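Local structure of fiber protein (Human adenovirus 14, 3F0Y) at residues L51-V56 with P198-Y203; N136-T141 with V158-R163; C142-S147 with T192-S197; T150-D155 with W177-G182. The protein forms the trimeric knob at the end of the adenovirus fibre, the part that probably attaches the virus to receptors on the host cell. All blocks are in the same frame, centred on the assembly; numbering follows the deposited sequence.

Contact 1: residues L51-V56 with P198-Y203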
loop_
_atom_site.group_PDB
_atom_site.type_symbol
_atom_site.label_atom_id
_atom_site.label_comp_id
_atom_site.label_asym_id
_atom_site.label_seq_id
_atom_site.Cartn_x
_atom_site.Cartn_y
_atom_site.Cartn_z
ATOM N N LEU A 51 -3.669 -0.790 -12.819
ATOM C CA LEU A 51 -2.455 -1.093 -12.071
ATOM C C LEU A 51 -2.282 -2.584 -11.833
ATOM O O LEU A 51 -3.226 -3.363 -11.956
ATOM C CB LEU A 51 -2.494 -0.397 -10.709
ATOM C CG LEU A 51 -2.759 1.107 -10.698
ATOM C CD1 LEU A 51 -2.771 1.614 -9.269
ATOM C CD2 LEU A 51 -1.719 1.840 -11.524
ATOM N N VAL A 52 -1.055 -2.961 -11.488
ATOM C CA VAL A 52 -0.764 -4.271 -10.928
ATOM C C VAL A 52 -0.423 -4.057 -9.462
ATOM O O VAL A 52 0.369 -3.174 -9.134
ATOM C CB VAL A 52 0.426 -4.953 -11.641
ATOM C CG1 VAL A 52 1.064 -6.017 -10.750
ATOM C CG2 VAL A 52 -0.024 -5.562 -12.960
ATOM N N THR A 53 -1.047 -4.838 -8.589
ATOM C CA THR A 53 -0.648 -4.909 -7.188
ATOM C C THR A 53 0.428 -5.989 -7.072
ATOM O O THR A 53 0.145 -7.170 -7.257
ATOM C CB THR A 53 -1.839 -5.277 -6.280
ATOM O OG1 THR A 53 -2.906 -4.342 -6.478
ATOM C CG2 THR A 53 -1.426 -5.273 -4.818
ATOM N N ALA A 54 1.659 -5.573 -6.784
ATOM C CA ALA A 54 2.786 -6.497 -6.659
ATOM C C ALA A 54 3.098 -6.716 -5.185
ATOM O O ALA A 54 3.271 -5.761 -4.436
ATOM C CB ALA A 54 4.003 -5.952 -7.387
ATOM N N PHE A 55 3.182 -7.984 -4.794
ATOM C CA PHE A 55 3.267 -8.402 -3.401
ATOM C C PHE A 55 4.429 -9.390 -3.306
ATOM O O PHE A 55 4.348 -10.493 -3.847
ATOM C CB PHE A 55 1.932 -9.056 -3.029
ATOM C CG PHE A 55 1.872 -9.644 -1.646
ATOM C CD1 PHE A 55 1.448 -8.877 -0.569
ATOM C CD2 PHE A 55 2.166 -10.988 -1.434
ATOM C CE1 PHE A 55 1.355 -9.425 0.703
ATOM C CE2 PHE A 55 2.078 -11.541 -0.163
ATOM C CZ PHE A 55 1.669 -10.761 0.905
ATOM N N VAL A 56 5.517 -8.985 -2.650
ATOM C CA VAL A 56 6.766 -9.747 -2.728
ATOM C C VAL A 56 7.514 -9.879 -1.399
ATOM O O VAL A 56 7.600 -8.932 -0.616
ATOM C CB VAL A 56 7.713 -9.146 -3.802
ATOM C CG1 VAL A 56 8.209 -7.763 -3.384
ATOM C CG2 VAL A 56 8.882 -10.086 -4.084
ATOM N N PRO A 198 6.209 -9.038 3.771
ATOM C CA PRO A 198 5.739 -8.725 2.425
ATOM C C PRO A 198 5.862 -7.246 2.087
ATOM O O PRO A 198 5.530 -6.392 2.912
ATOM C CB PRO A 198 4.264 -9.141 2.456
ATOM C CG PRO A 198 4.137 -10.068 3.602
ATOM C CD PRO A 198 5.147 -9.629 4.603
ATOM N N PHE A 199 6.364 -6.956 0.892
ATOM C CA PHE A 199 6.358 -5.602 0.365
ATOM C C PHE A 199 5.349 -5.533 -0.768
ATOM O O PHE A 199 5.421 -6.318 -1.716
ATOM C CB PHE A 199 7.741 -5.205 -0.144
ATOM C CG PHE A 199 7.778 -3.849 -0.792
ATOM C CD1 PHE A 199 7.359 -2.723 -0.093
ATOM C CD2 PHE A 199 8.230 -3.696 -2.096
ATOM C CE1 PHE A 199 7.386 -1.469 -0.685
ATOM C CE2 PHE A 199 8.267 -2.439 -2.693
ATOM C CZ PHE A 199 7.843 -1.326 -1.986
ATOM N N THR A 200 4.409 -4.599 -0.658
ATOM C CA THR A 200 3.431 -4.365 -1.710
ATOM C C THR A 200 3.742 -3.059 -2.425
ATOM O O THR A 200 3.858 -2.012 -1.791
ATOM C CB THR A 200 2.000 -4.312 -1.160
ATOM O OG1 THR A 200 1.700 -5.549 -0.506
ATOM C CG2 THR A 200 0.999 -4.089 -2.290
ATOM N N PHE A 201 3.894 -3.135 -3.743
ATOM C CA PHE A 201 4.035 -1.943 -4.566
ATOM C C PHE A 201 3.112 -2.020 -5.767
ATOM O O PHE A 201 2.557 -3.079 -6.077
ATOM C CB PHE A 201 5.489 -1.717 -4.996
ATOM C CG PHE A 201 6.060 -2.810 -5.855
ATOM C CD1 PHE A 201 6.157 -2.651 -7.231
ATOM C CD2 PHE A 201 6.535 -3.983 -5.285
ATOM C CE1 PHE A 201 6.702 -3.653 -8.026
ATOM C CE2 PHE A 201 7.079 -4.989 -6.073
ATOM C CZ PHE A 201 7.162 -4.822 -7.446
ATOM N N TYR A 202 2.954 -0.878 -6.426
ATOM C CA TYR A 202 2.017 -0.748 -7.533
ATOM C C TYR A 202 2.713 -0.175 -8.758
ATOM O O TYR A 202 3.633 0.633 -8.643
ATOM C CB TYR A 202 0.840 0.140 -7.120
ATOM C CG TYR A 202 0.311 -0.187 -5.743
ATOM C CD1 TYR A 202 -0.834 -0.958 -5.576
ATOM C CD2 TYR A 202 0.979 0.253 -4.602
ATOM C CE1 TYR A 202 -1.308 -1.266 -4.310
ATOM C CE2 TYR A 202 0.515 -0.047 -3.338
ATOM C CZ TYR A 202 -0.625 -0.806 -3.197
ATOM O OH TYR A 202 -1.080 -1.101 -1.935
ATOM N N TYR A 203 2.274 -0.614 -9.931
ATOM C CA TYR A 203 2.783 -0.064 -11.169
ATOM C C TYR A 203 1.731 -0.126 -12.263
ATOM O O TYR A 203 0.835 -0.975 -12.232
ATOM C CB TYR A 203 4.090 -0.745 -11.596
ATOM C CG TYR A 203 4.025 -2.237 -11.859
ATOM C CD1 TYR A 203 3.516 -2.734 -13.055
ATOM C CD2 TYR A 203 4.519 -3.149 -10.930
ATOM C CE1 TYR A 203 3.478 -4.101 -13.311
ATOM C CE2 TYR A 203 4.487 -4.519 -11.174
ATOM C CZ TYR A 203 3.965 -4.987 -12.368
ATOM O OH TYR A 203 3.932 -6.339 -12.620
#
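Y203 lays its ring beside V52, the residue with which it pairs across two antiparallel strands. Its CB packs on L160, and CG stands between the backbone N and the carbonyl carbon (chi1 61°), a turn that swings the ring back over the neighbouring strand. CE1 then lies 3.6 Å from V52 CB, while CE2 meets V52 CG1 and skirts A54 CB. V52 CB sits over one ring face, off centre, in a CH-pi contact 3.8 Å from the centroid. At the tip, OH passes 3.4 Å from V52 CG1 and hydrogen-bonds to F118 O, so this buried hydroxyl is satisfied while L45, I173 and P120 pack against the ring. F201 repeats the theme: A54 CB rests over its face, 3.5 Å from the centroid, and the single methyl lets the ring lie close against the strand.

Six backbone hydrogen bonds zip V52, A54 and V56 to Y203, F201 and F199, the edge pairing of one of the knob's two facing antiparallel sheets. On the T53 and F55 side, P198 CB, just before the strand, touches F55 CE1 at 3.4 Å, and T53 CG2 meets T200 CG2. T53, F55 and T200 also pack on a second subunit. The V52 and Y203 face turns inward: F199 and F201 press on strand 151-160 and V56 on strand 171-180, with strand 39-48 flanking 51-56 in the sheet.

Contact 2: residues N136-T141 with V158-R163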
loop_
_atom_site.group_PDB
_atom_site.type_symbol
_atom_site.label_atom_id
_atom_site.label_comp_id
_atom_site.label_asym_id
_atom_site.label_seq_id
_atom_site.Cartn_x
_atom_site.Cartn_y
_atom_site.Cartn_z
ATOM N N ASN A 136 11.310 5.091 -13.544
ATOM C CA ASN A 136 11.442 3.638 -13.452
ATOM C C ASN A 136 11.600 3.109 -12.024
ATOM O O ASN A 136 11.576 1.896 -11.816
ATOM C CB ASN A 136 12.634 3.172 -14.296
ATOM C CG ASN A 136 12.435 3.429 -15.774
ATOM O OD1 ASN A 136 12.875 4.448 -16.304
ATOM N ND2 ASN A 136 11.753 2.513 -16.448
ATOM N N TYR A 137 11.745 4.007 -11.049
ATOM C CA TYR A 137 12.075 3.616 -9.681
ATOM C C TYR A 137 10.894 3.686 -8.712
ATOM O O TYR A 137 10.131 4.654 -8.697
ATOM C CB TYR A 137 13.217 4.479 -9.146
ATOM C CG TYR A 137 14.521 4.280 -9.879
ATOM C CD1 TYR A 137 14.908 5.148 -10.896
ATOM C CD2 TYR A 137 15.373 3.226 -9.556
ATOM C CE1 TYR A 137 16.108 4.973 -11.573
ATOM C CE2 TYR A 137 16.577 3.043 -10.229
ATOM C CZ TYR A 137 16.937 3.921 -11.236
ATOM O OH TYR A 137 18.126 3.751 -11.913
ATOM N N ILE A 138 10.769 2.637 -7.905
ATOM C CA ILE A 138 9.801 2.566 -6.819
ATOM C C ILE A 138 10.571 2.219 -5.549
ATOM O O ILE A 138 11.491 1.400 -5.583
ATOM C CB ILE A 138 8.734 1.488 -7.101
ATOM C CG1 ILE A 138 7.779 1.955 -8.201
ATOM C CG2 ILE A 138 7.952 1.149 -5.839
ATOM C CD1 ILE A 138 6.917 0.847 -8.765
ATOM N N TYR A 139 10.207 2.850 -4.435
ATOM C CA TYR A 139 10.914 2.649 -3.176
ATOM C C TYR A 139 9.963 2.293 -2.045
ATOM O O TYR A 139 8.785 2.653 -2.063
ATOM C CB TYR A 139 11.688 3.905 -2.788
ATOM C CG TYR A 139 12.610 4.421 -3.867
ATOM C CD1 TYR A 139 12.199 5.425 -4.733
ATOM C CD2 TYR A 139 13.895 3.907 -4.018
ATOM C CE1 TYR A 139 13.040 5.910 -5.724
ATOM C CE2 TYR A 139 14.745 4.384 -5.008
ATOM C CZ TYR A 139 14.312 5.387 -5.855
ATOM O OH TYR A 139 15.147 5.867 -6.837
ATOM N N GLY A 140 10.494 1.593 -1.052
ATOM C CA GLY A 140 9.721 1.242 0.124
ATOM C C GLY A 140 10.571 0.566 1.171
ATOM O O GLY A 140 11.805 0.601 1.104
ATOM N N THR A 141 9.901 -0.036 2.148
ATOM C CA THR A 141 10.565 -0.743 3.233
ATOM C C THR A 141 9.797 -2.016 3.582
ATOM O O THR A 141 8.581 -2.091 3.391
ATOM C CB THR A 141 10.668 0.156 4.489
ATOM O OG1 THR A 141 11.342 1.378 4.156
ATOM C CG2 THR A 141 11.429 -0.544 5.607
ATOM N N VAL A 158 12.789 -0.893 -6.166
ATOM C CA VAL A 158 12.322 -1.590 -7.353
ATOM C C VAL A 158 12.612 -0.719 -8.567
ATOM O O VAL A 158 12.331 0.480 -8.554
ATOM C CB VAL A 158 10.811 -1.890 -7.278
ATOM C CG1 VAL A 158 10.334 -2.571 -8.556
ATOM C CG2 VAL A 158 10.499 -2.744 -6.065
ATOM N N MET A 159 13.203 -1.315 -9.598
ATOM C CA MET A 159 13.358 -0.643 -10.879
ATOM C C MET A 159 12.602 -1.440 -11.929
ATOM O O MET A 159 12.836 -2.636 -12.099
ATOM C CB MET A 159 14.828 -0.509 -11.279
ATOM C CG MET A 159 15.036 0.429 -12.467
ATOM S SD MET A 159 16.763 0.696 -12.912
ATOM C CE MET A 159 17.188 -0.903 -13.596
ATOM N N LEU A 160 11.685 -0.769 -12.616
ATOM C CA LEU A 160 10.903 -1.389 -13.675
ATOM C C LEU A 160 11.525 -1.060 -15.021
ATOM O O LEU A 160 11.829 0.099 -15.299
ATOM C CB LEU A 160 9.461 -0.887 -13.627
ATOM C CG LEU A 160 8.747 -1.098 -12.291
ATOM C CD1 LEU A 160 7.352 -0.504 -12.336
ATOM C CD2 LEU A 160 8.693 -2.573 -11.932
ATOM N N ASN A 161 11.713 -2.086 -15.849
ATOM C CA ASN A 161 12.264 -1.928 -17.194
ATOM C C ASN A 161 13.614 -1.192 -17.186
ATOM O O ASN A 161 14.584 -1.722 -16.647
ATOM C CB ASN A 161 11.223 -1.266 -18.107
ATOM C CG ASN A 161 9.974 -2.119 -18.277
ATOM O OD1 ASN A 161 10.010 -3.335 -18.090
ATOM N ND2 ASN A 161 8.863 -1.482 -18.628
ATOM N N GLN A 162 13.671 0.010 -17.764
ATOM C CA GLN A 162 14.885 0.844 -17.803
ATOM C C GLN A 162 15.992 0.294 -18.704
ATOM O O GLN A 162 16.404 0.959 -19.657
ATOM C CB GLN A 162 15.432 1.118 -16.389
ATOM C CG GLN A 162 16.701 1.969 -16.352
ATOM C CD GLN A 162 16.592 3.230 -17.183
ATOM O OE1 GLN A 162 15.643 3.998 -17.040
ATOM N NE2 GLN A 162 17.566 3.451 -18.060
ATOM N N ARG A 163 16.489 -0.899 -18.396
ATOM C CA ARG A 163 17.582 -1.476 -19.170
ATOM C C ARG A 163 17.395 -2.984 -19.358
ATOM O O ARG A 163 17.108 -3.713 -18.409
ATOM C CB ARG A 163 18.932 -1.106 -18.528
ATOM C CG ARG A 163 19.737 -2.229 -17.888
ATOM C CD ARG A 163 20.969 -1.674 -17.171
ATOM N NE ARG A 163 20.815 -1.716 -15.717
ATOM C CZ ARG A 163 21.089 -2.773 -14.952
ATOM N NH1 ARG A 163 21.542 -3.905 -15.484
ATOM N NH2 ARG A 163 20.908 -2.701 -13.640
#
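N136 and L160 close the far end of the beta hairpin made by strands 137-145 and 151-160, using main chain and side chain together. L160 N donates to N136 O at 2.8 Å, and in return N136 ND2 donates to L160 O at 2.7 Å. The amide thus takes the carbonyl that a backbone N-H would otherwise meet, a task for which asparagine, with its short polar arm, is well suited. Further along, I138 and V158 form a hydrogen-bonded pair in which both bonds are 2.7 Å long and nearly straight.

Y137 and M159 are the non-hydrogen-bonded pair between them, and their side chains run side by side. M159 CG lies over one face of the Y137 ring, 4.2 Å from its centroid. With CG anti to the backbone N (chi1 -169°), the methionine extends along the tyrosine and brings its sulfur obliquely to the ring in a Met-aromatic contact. The polarisable sulfur reaches the far end of the ring, with SD 3.5 Å from Y137 OH. On the reverse face, branched I138 and V158 touch through their CB atoms, I138 CD1 meets L160 CD1 at 3.8 Å, and F201 of the other sheet packs on both I138 and V158.

A second shell positions the bend at N161, where the chain leaves the strand. N161 ND2 donates to the O atoms of Y125 and P120, and its OD1 accepts from C172 N. N136 ND2 hydrogen-bonds P126 O in addition to L160 O.

Contact 3: residues C142-S147 with T192-S197; sequences CHYTAS and TTLVTS
C142 leans on 192-197 with both side-chain atoms: CB lies 3.3 Å from S197 O, and SG rests 3.8 Å from T196 CB. A compact, weakly polar thiol suits this buried spot beside W177. The backbone of H143 makes both direct hydrogen bonds. Its N donates to S197 OG at 2.7 Å, and its O accepts from S197 N at 2.8 Å, so the serine hydroxyl stands in for a main-chain carbonyl. That is possible because OG is turned between the backbone N and the carbonyl carbon (chi1 61°), toward strand 137-145.

Y144 extends its ring along the loop. The carbonyl oxygens of V195 and T193 meet the ring's edge, V195 O at 3.3 Å from CD1, while L194 CD1 comes up obliquely. Y144 OH accepts from a water that also takes the N-H of T192, and it further bonds to E186 and to K134 of the second subunit. T145 N reaches V195 O through another water, and its own OG1 bonds Y139 of that subunit.

With two direct bonds at one end and water relays beyond, the irregular segment 192-197 is held alongside the end of strand 137-145 by polar, partly water-mediated links, where the positive rim of an aromatic ring can favourably face carbonyl oxygens.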
loop_
_atom_site.group_PDB
_atom_site.type_symbol
_atom_site.label_atom_id
_atom_site.label_comp_id
_atom_site.label_asym_id
_atom_site.label_seq_id
_atom_site.Cartn_x
_atom_site.Cartn_y
_atom_site.Cartn_z
ATOM N N CYS A 142 10.516 -3.007 4.087
ATOM C CA CYS A 142 9.915 -4.191 4.674
ATOM C C CYS A 142 10.682 -4.415 5.966
ATOM O O CYS A 142 11.553 -3.614 6.312
ATOM C CB CYS A 142 10.012 -5.393 3.735
ATOM S SG CYS A 142 11.677 -6.015 3.471
ATOM N N HIS A 143 10.363 -5.482 6.684
ATOM C CA HIS A 143 11.030 -5.752 7.947
ATOM C C HIS A 143 11.438 -7.204 8.069
ATOM O O HIS A 143 10.752 -8.100 7.577
ATOM C CB HIS A 143 10.129 -5.374 9.120
ATOM C CG HIS A 143 9.985 -3.898 9.316
ATOM N ND1 HIS A 143 9.107 -3.131 8.582
ATOM C CD2 HIS A 143 10.606 -3.048 10.167
ATOM C CE1 HIS A 143 9.195 -1.872 8.970
ATOM N NE2 HIS A 143 10.099 -1.794 9.930
ATOM N N TYR A 144 12.574 -7.414 8.726
ATOM C CA TYR A 144 12.987 -8.730 9.172
ATOM C C TYR A 144 12.649 -8.842 10.655
ATOM O O TYR A 144 13.047 -7.990 11.450
ATOM C CB TYR A 144 14.488 -8.928 8.947
ATOM C CG TYR A 144 15.057 -10.105 9.703
ATOM C CD1 TYR A 144 14.851 -11.405 9.259
ATOM C CD2 TYR A 144 15.790 -9.919 10.871
ATOM C CE1 TYR A 144 15.362 -12.488 9.949
ATOM C CE2 TYR A 144 16.309 -10.997 11.570
ATOM C CZ TYR A 144 16.089 -12.280 11.104
ATOM O OH TYR A 144 16.591 -13.361 11.784
ATOM N N THR A 145 11.909 -9.885 11.017
ATOM C CA THR A 145 11.574 -10.149 12.411
ATOM C C THR A 145 12.728 -10.913 13.055
ATOM O O THR A 145 13.018 -12.051 12.676
ATOM C CB THR A 145 10.267 -10.959 12.535
ATOM O OG1 THR A 145 9.219 -10.284 11.825
ATOM C CG2 THR A 145 9.865 -11.117 13.995
ATOM N N ALA A 146 13.385 -10.273 14.018
ATOM C CA ALA A 146 14.584 -10.825 14.644
ATOM C C ALA A 146 14.244 -11.848 15.719
ATOM O O ALA A 146 13.097 -11.950 16.156
ATOM C CB ALA A 146 15.435 -9.708 15.231
ATOM N N SER A 147 15.263 -12.590 16.149
ATOM C CA SER A 147 15.115 -13.623 17.176
ATOM C C SER A 147 14.596 -13.068 18.505
ATOM O O SER A 147 13.974 -13.799 19.277
ATOM C CB SER A 147 16.448 -14.347 17.398
ATOM O OG SER A 147 17.483 -13.433 17.720
ATOM N N THR A 192 18.698 -17.709 12.000
ATOM C CA THR A 192 17.976 -18.921 11.626
ATOM C C THR A 192 17.606 -18.866 10.146
ATOM O O THR A 192 18.308 -19.434 9.308
ATOM C CB THR A 192 16.710 -19.121 12.488
ATOM O OG1 THR A 192 15.889 -17.949 12.422
ATOM C CG2 THR A 192 17.087 -19.391 13.933
ATOM N N THR A 193 16.520 -18.168 9.826
ATOM C CA THR A 193 16.058 -18.038 8.449
ATOM C C THR A 193 15.841 -16.572 8.112
ATOM O O THR A 193 15.157 -15.858 8.845
ATOM C CB THR A 193 14.735 -18.796 8.225
ATOM O OG1 THR A 193 14.888 -20.157 8.641
ATOM C CG2 THR A 193 14.332 -18.763 6.752
ATOM N N LEU A 194 16.430 -16.132 7.001
ATOM C CA LEU A 194 16.209 -14.785 6.496
ATOM C C LEU A 194 14.837 -14.724 5.834
ATOM O O LEU A 194 14.644 -15.252 4.737
ATOM C CB LEU A 194 17.304 -14.390 5.498
ATOM C CG LEU A 194 17.166 -13.044 4.779
ATOM C CD1 LEU A 194 16.629 -11.958 5.700
ATOM C CD2 LEU A 194 18.507 -12.628 4.180
ATOM N N VAL A 195 13.887 -14.100 6.523
ATOM C CA VAL A 195 12.556 -13.861 5.986
ATOM C C VAL A 195 12.305 -12.358 5.952
ATOM O O VAL A 195 12.485 -11.676 6.958
ATOM C CB VAL A 195 11.466 -14.527 6.852
ATOM C CG1 VAL A 195 10.071 -14.137 6.363
ATOM C CG2 VAL A 195 11.634 -16.039 6.851
ATOM N N THR A 196 11.903 -11.843 4.795
ATOM C CA THR A 196 11.464 -10.453 4.698
ATOM C C THR A 196 9.944 -10.423 4.814
ATOM O O THR A 196 9.266 -11.351 4.371
ATOM C CB THR A 196 11.907 -9.791 3.372
ATOM O OG1 THR A 196 11.259 -10.423 2.261
ATOM C CG2 THR A 196 13.421 -9.877 3.200
ATOM N N SER A 197 9.410 -9.372 5.428
ATOM C CA SER A 197 7.964 -9.186 5.483
ATOM C C SER A 197 7.484 -8.766 4.096
ATOM O O SER A 197 8.261 -8.206 3.322
ATOM C CB SER A 197 7.577 -8.145 6.535
ATOM O OG SER A 197 8.139 -6.878 6.247
HETATM O O HOH W 1 18.257 -15.203 10.646
HETATM O O HOH W 2 11.348 -11.805 9.229
#

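Contact 4: residues T150-D155 with W177-G182; sequences TAFPID and WSWNTG
S178 OG is gripped by two waters, at 2.7 Å and 2.8 Å, and both lead across to D155. One water donates to D155 OD2; the other gives a weak bond to D155 O. Serine and aspartate suit this solvent-washed face, where their polar ends share water instead of touching. Beneath them the backbones bond directly, D155 N to S178 O at 2.8 Å and S178 N to D155 O at 2.9 Å, as one hydrogen-bonded antiparallel pair.

This is part of the hairpin of strands 151-160 and 171-180. Here the segments diverge, their axes 121° apart, and side chains instead of main-chain bonds bridge the widening gap. F152 and W179 do so in a T-shaped stack: the phenylalanine edge points at the indole face, with planes at 83° and the F152 centroid 4.8 Å from that of the five-membered ring. F152 CE2 does the touching, 3.5 Å from W179 CG. W179 CG occupies the hindered position between the backbone N and the carbonyl carbon (chi1 65°), which stands the indole up to receive that edge. Its NE1 hydrogen-bonds to Y71 O, fixing the rotation of the ring, and P185 packs against both aromatics.

Beside the phenylalanine, I154 runs along the same indole, CG1 lying 3.8 Å from W179 CE3, and its other branch, CG2, meets W177 CB. A beta-branched residue can thus serve two tryptophans at once. T181 comes to F152 from the opposite direction, its OG1 in the ring plane at the edge and hydrogen-bonded to D183 O.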
loop_
_atom_site.group_PDB
_atom_site.type_symbol
_atom_site.label_atom_id
_atom_site.label_comp_id
_atom_site.label_asym_id
_atom_site.label_seq_id
_atom_site.Cartn_x
_atom_site.Cartn_y
_atom_site.Cartn_z
ATOM N N THR A 150 12.106 -8.118 17.651
ATOM C CA THR A 150 12.152 -6.732 17.189
ATOM C C THR A 150 12.065 -6.715 15.664
ATOM O O THR A 150 12.426 -7.695 15.007
ATOM C CB THR A 150 13.442 -6.022 17.638
ATOM O OG1 THR A 150 14.582 -6.689 17.081
ATOM C CG2 THR A 150 13.549 -6.012 19.157
ATOM N N ALA A 151 11.585 -5.604 15.112
ATOM C CA ALA A 151 11.435 -5.449 13.667
ATOM C C ALA A 151 12.620 -4.680 13.093
ATOM O O ALA A 151 12.810 -3.505 13.403
ATOM C CB ALA A 151 10.135 -4.729 13.348
ATOM N N PHE A 152 13.408 -5.352 12.256
ATOM C CA PHE A 152 14.575 -4.748 11.620
ATOM C C PHE A 152 14.199 -4.222 10.235
ATOM O O PHE A 152 13.899 -5.012 9.339
ATOM C CB PHE A 152 15.699 -5.778 11.498
ATOM C CG PHE A 152 16.973 -5.219 10.930
ATOM C CD1 PHE A 152 17.931 -4.657 11.760
ATOM C CD2 PHE A 152 17.211 -5.257 9.565
ATOM C CE1 PHE A 152 19.109 -4.141 11.237
ATOM C CE2 PHE A 152 18.381 -4.742 9.037
ATOM C CZ PHE A 152 19.333 -4.185 9.873
ATOM N N PRO A 153 14.234 -2.890 10.042
ATOM C CA PRO A 153 13.808 -2.325 8.762
ATOM C C PRO A 153 14.798 -2.589 7.628
ATOM O O PRO A 153 16.006 -2.415 7.801
ATOM C CB PRO A 153 13.715 -0.825 9.055
ATOM C CG PRO A 153 14.683 -0.597 10.148
ATOM C CD PRO A 153 14.672 -1.843 10.986
ATOM N N ILE A 154 14.272 -3.010 6.481
ATOM C CA ILE A 154 15.072 -3.272 5.290
ATOM C C ILE A 154 14.577 -2.376 4.162
ATOM O O ILE A 154 13.378 -2.323 3.900
ATOM C CB ILE A 154 14.953 -4.747 4.851
ATOM C CG1 ILE A 154 15.457 -5.679 5.957
ATOM C CG2 ILE A 154 15.725 -4.990 3.555
ATOM C CD1 ILE A 154 15.266 -7.152 5.648
ATOM N N ASP A 155 15.495 -1.675 3.499
ATOM C CA ASP A 155 15.138 -0.816 2.370
ATOM C C ASP A 155 14.880 -1.652 1.126
ATOM O O ASP A 155 15.601 -2.612 0.856
ATOM C CB ASP A 155 16.258 0.181 2.063
ATOM C CG ASP A 155 16.523 1.136 3.205
ATOM O OD1 ASP A 155 15.559 1.538 3.888
ATOM O OD2 ASP A 155 17.701 1.489 3.414
ATOM N N TRP A 177 16.686 -5.619 -2.076
ATOM C CA TRP A 177 16.610 -5.485 -0.627
ATOM C C TRP A 177 17.985 -5.081 -0.132
ATOM O O TRP A 177 18.991 -5.639 -0.574
ATOM C CB TRP A 177 16.232 -6.812 0.027
ATOM C CG TRP A 177 14.819 -7.236 -0.193
ATOM C CD1 TRP A 177 13.766 -7.022 0.641
ATOM C CD2 TRP A 177 14.306 -7.967 -1.312
ATOM N NE1 TRP A 177 12.623 -7.566 0.109
ATOM C CE2 TRP A 177 12.928 -8.155 -1.089
ATOM C CE3 TRP A 177 14.879 -8.482 -2.481
ATOM C CZ2 TRP A 177 12.108 -8.833 -1.995
ATOM C CZ3 TRP A 177 14.065 -9.157 -3.381
ATOM C CH2 TRP A 177 12.694 -9.326 -3.132
ATOM N N SER A 178 18.033 -4.121 0.785
ATOM C CA SER A 178 19.306 -3.675 1.334
ATOM C C SER A 178 19.170 -3.097 2.732
ATOM O O SER A 178 18.103 -2.629 3.135
ATOM C CB SER A 178 19.951 -2.635 0.413
ATOM O OG SER A 178 19.205 -1.430 0.398
ATOM N N TRP A 179 20.269 -3.141 3.474
ATOM C CA TRP A 179 20.367 -2.390 4.712
ATOM C C TRP A 179 21.815 -2.025 5.012
ATOM O O TRP A 179 22.742 -2.714 4.586
ATOM C CB TRP A 179 19.733 -3.149 5.879
ATOM C CG TRP A 179 20.418 -4.421 6.253
ATOM C CD1 TRP A 179 21.481 -4.558 7.092
ATOM C CD2 TRP A 179 20.061 -5.744 5.836
ATOM N NE1 TRP A 179 21.824 -5.881 7.210
ATOM C CE2 TRP A 179 20.967 -6.633 6.452
ATOM C CE3 TRP A 179 19.069 -6.264 4.996
ATOM C CZ2 TRP A 179 20.913 -8.016 6.253
ATOM C CZ3 TRP A 179 19.015 -7.639 4.799
ATOM C CH2 TRP A 179 19.932 -8.497 5.425
ATOM N N ASN A 180 21.970 -0.913 5.723
ATOM C CA ASN A 180 23.269 -0.397 6.135
ATOM C C ASN A 180 23.124 0.186 7.541
ATOM O O ASN A 180 22.705 1.332 7.702
ATOM C CB ASN A 180 23.738 0.671 5.134
ATOM C CG ASN A 180 25.110 1.244 5.465
ATOM O OD1 ASN A 180 25.716 0.912 6.483
ATOM N ND2 ASN A 180 25.605 2.115 4.591
ATOM N N THR A 181 23.460 -0.617 8.551
ATOM C CA THR A 181 23.211 -0.268 9.948
ATOM C C THR A 181 24.448 -0.427 10.824
ATOM O O THR A 181 25.471 -0.949 10.383
ATOM C CB THR A 181 22.088 -1.156 10.523
ATOM O OG1 THR A 181 22.428 -2.538 10.341
ATOM C CG2 THR A 181 20.769 -0.868 9.819
ATOM N N GLY A 182 24.343 0.036 12.066
ATOM C CA GLY A 182 25.419 -0.090 13.046
ATOM C C GLY A 182 25.437 -1.445 13.732
ATOM O O GLY A 182 26.471 -1.871 14.246
HETATM O O HOH W 3 17.346 -1.295 -1.527
HETATM O O HOH W 4 20.069 0.411 2.311
#

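Overall arrangement
Contacts 1, 2 and 3 are buried, contact 3 farther from the chain centre, and contact 4 is only partly buried. Contacts 1 and 2 meet where F199, F201 and Y203 of one sheet pack against I138, V158 and L160 of the other. Contacts 2 and 4 share strand 151-160, pairing it with its neighbours on either side, while contact 3 ties strand 137-145 to the loop entering strand 199-204, bringing the two sheets together. Regular backbone ladders and hydrocarbon dominate contact 1; toward contacts 3 and 4, whose centres lie about 10 Å apart, waters and single hydroxyls take over. Contacts 1, 2 and 3 lie along the subunit interfaces, which 150-155 only brushes through A151.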